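Local coordinates for coenzyme F420-dependent N(5),N(10)-methenyltetrahydromethanopterin reductase-related protein (Desulfurobacterium thermolithotrophum DSM 11699, PDB 6HUY), which binds an iron-guanylyl pyridinol cofactor and is related to the H2-forming methylene-tetrahydromethanopterin dehydrogenases, whose hydride-transfer chemistry it may share, at residues E77-A82 and P105-N110. Sequence-based numbering, arbitrary orientation.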
# COMPACT_ATOMS: atom_id res chain seq x y z
N GLU A 77 -26.36 -28.11 -17.42
CA GLU A 77 -27.40 -27.74 -18.37
C GLU A 77 -27.48 -26.23 -18.52
O GLU A 77 -27.65 -25.72 -19.63
CB GLU A 77 -28.75 -28.30 -17.93
CG GLU A 77 -28.95 -29.78 -18.20
CD GLU A 77 -29.05 -30.10 -19.68
OE1 GLU A 77 -28.03 -30.53 -20.27
OE2 GLU A 77 -30.15 -29.91 -20.26
N ALA A 78 -27.35 -25.50 -17.41
CA ALA A 78 -27.49 -24.05 -17.46
C ALA A 78 -26.39 -23.38 -18.27
O ALA A 78 -26.58 -22.26 -18.74
CB ALA A 78 -27.48 -23.47 -16.05
N ALA A 79 -25.27 -24.07 -18.47
CA ALA A 79 -24.15 -23.49 -19.21
C ALA A 79 -24.26 -23.71 -20.71
O ALA A 79 -23.68 -22.93 -21.48
CB ALA A 79 -22.84 -24.10 -18.72
N LYS A 80 -24.98 -24.75 -21.14
CA LYS A 80 -24.93 -25.21 -22.52
C LYS A 80 -25.26 -24.11 -23.53
O LYS A 80 -24.84 -24.20 -24.70
CB LYS A 80 -25.87 -26.41 -22.69
CG LYS A 80 -25.29 -27.70 -22.13
CD LYS A 80 -26.20 -28.90 -22.36
CE LYS A 80 -25.59 -30.18 -21.79
NZ LYS A 80 -26.41 -31.39 -22.06
N GLU A 81 -26.03 -23.10 -23.14
CA GLU A 81 -26.39 -22.03 -24.06
C GLU A 81 -25.93 -20.65 -23.57
O GLU A 81 -26.28 -19.64 -24.19
CB GLU A 81 -27.90 -22.03 -24.30
CG GLU A 81 -28.33 -22.75 -25.58
CD GLU A 81 -29.84 -22.70 -25.80
OE1 GLU A 81 -30.35 -21.63 -26.19
OE2 GLU A 81 -30.52 -23.73 -25.57
N ALA A 82 -25.15 -20.58 -22.50
CA ALA A 82 -24.86 -19.31 -21.86
C ALA A 82 -23.73 -18.58 -22.58
O ALA A 82 -22.60 -19.06 -22.61
CB ALA A 82 -24.51 -19.53 -20.39
N PRO A 105 -16.23 -26.93 -20.35
CA PRO A 105 -16.39 -27.60 -21.64
C PRO A 105 -17.78 -27.46 -22.25
O PRO A 105 -17.93 -27.74 -23.45
CB PRO A 105 -16.06 -29.06 -21.32
CG PRO A 105 -16.31 -29.21 -19.87
CD PRO A 105 -16.06 -27.89 -19.24
N TYR A 106 -18.79 -27.01 -21.49
CA TYR A 106 -20.17 -26.93 -21.96
C TYR A 106 -20.59 -25.52 -22.39
O TYR A 106 -21.66 -25.37 -22.99
CB TYR A 106 -21.14 -27.40 -20.88
CG TYR A 106 -20.97 -28.85 -20.45
CD1 TYR A 106 -21.60 -29.89 -21.14
CD2 TYR A 106 -20.16 -29.17 -19.37
CE1 TYR A 106 -21.43 -31.20 -20.74
CE2 TYR A 106 -19.98 -30.47 -18.97
CZ TYR A 106 -20.62 -31.48 -19.65
OH TYR A 106 -20.41 -32.77 -19.23
N LEU A 107 -19.83 -24.49 -22.04
CA LEU A 107 -20.20 -23.13 -22.44
C LEU A 107 -20.15 -22.98 -23.96
O LEU A 107 -19.40 -23.67 -24.65
CB LEU A 107 -19.26 -22.12 -21.77
CG LEU A 107 -19.47 -21.92 -20.27
CD1 LEU A 107 -18.29 -21.21 -19.66
CD2 LEU A 107 -20.76 -21.14 -20.01
N VAL A 108 -20.98 -22.07 -24.46
CA VAL A 108 -21.04 -21.78 -25.90
C VAL A 108 -19.72 -21.19 -26.38
O VAL A 108 -18.93 -20.65 -25.60
CB VAL A 108 -22.22 -20.84 -26.19
CG1 VAL A 108 -22.01 -20.02 -27.46
CG2 VAL A 108 -23.49 -21.64 -26.32
N GLU A 109 -19.47 -21.33 -27.68
CA GLU A 109 -18.27 -20.76 -28.26
C GLU A 109 -18.22 -19.26 -27.99
O GLU A 109 -19.20 -18.55 -28.18
CB GLU A 109 -18.23 -21.04 -29.77
CG GLU A 109 -16.88 -20.79 -30.44
CD GLU A 109 -15.84 -21.84 -30.08
OE1 GLU A 109 -16.20 -22.85 -29.44
OE2 GLU A 109 -14.65 -21.67 -30.45
N ASN A 110 -17.05 -18.78 -27.58
CA ASN A 110 -16.79 -17.37 -27.31
C ASN A 110 -17.55 -16.85 -26.10
O ASN A 110 -17.70 -15.63 -25.94
CB ASN A 110 -17.11 -16.52 -28.54
CG ASN A 110 -16.34 -16.96 -29.77
OD1 ASN A 110 -15.16 -17.34 -29.68
ND2 ASN A 110 -16.99 -16.91 -30.92
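Ala79 and Lys80 come up against Tyr106 and Leu107 where two loops meet at the N-terminal edge of the parallel sheet of a Rossmann-like domain: the one leading from helix 75-79 into strand 84-87, the other from helix 95-103 into the neighbouring strand 112-115. The CA atoms of Ala79 and Leu107 lie 5.1 Å apart. Ala79 to Ala82 form a type I beta turn, closed by the bond from Ala82 N to Ala79 O, and no hydrogen bond crosses to 105-110. The backbones meet instead through a CA-H...O contact, Lys80 CA to Tyr106 O at 3.3 Å, with 159° at the hydrogen. Toward the interior, Leu107 CD2 touches two methyls, 3.8 Å from Ala79 CB and 4.1 Å from Ala82 CB; Ala79 also touches Tyr6, and Ala82 touches Thr4, both of strand 2-6. Toward solvent, the extended Lys80 chain runs alongside the Tyr106 side chain, pointing the same way, and brings CE obliquely to the ring at CD1. Its NZ ends in a salt bridge with Glu77 OE1 (2.6 Å), met nearly along the C-O axis, while Glu81 turns away to pair with Arg2. Val108 closes the other end of the contact: its CG2, anti to the carbonyl carbon and beside the backbone N, lies 3.3 Å from Lys80 O and 3.7 Å from Glu81 CA.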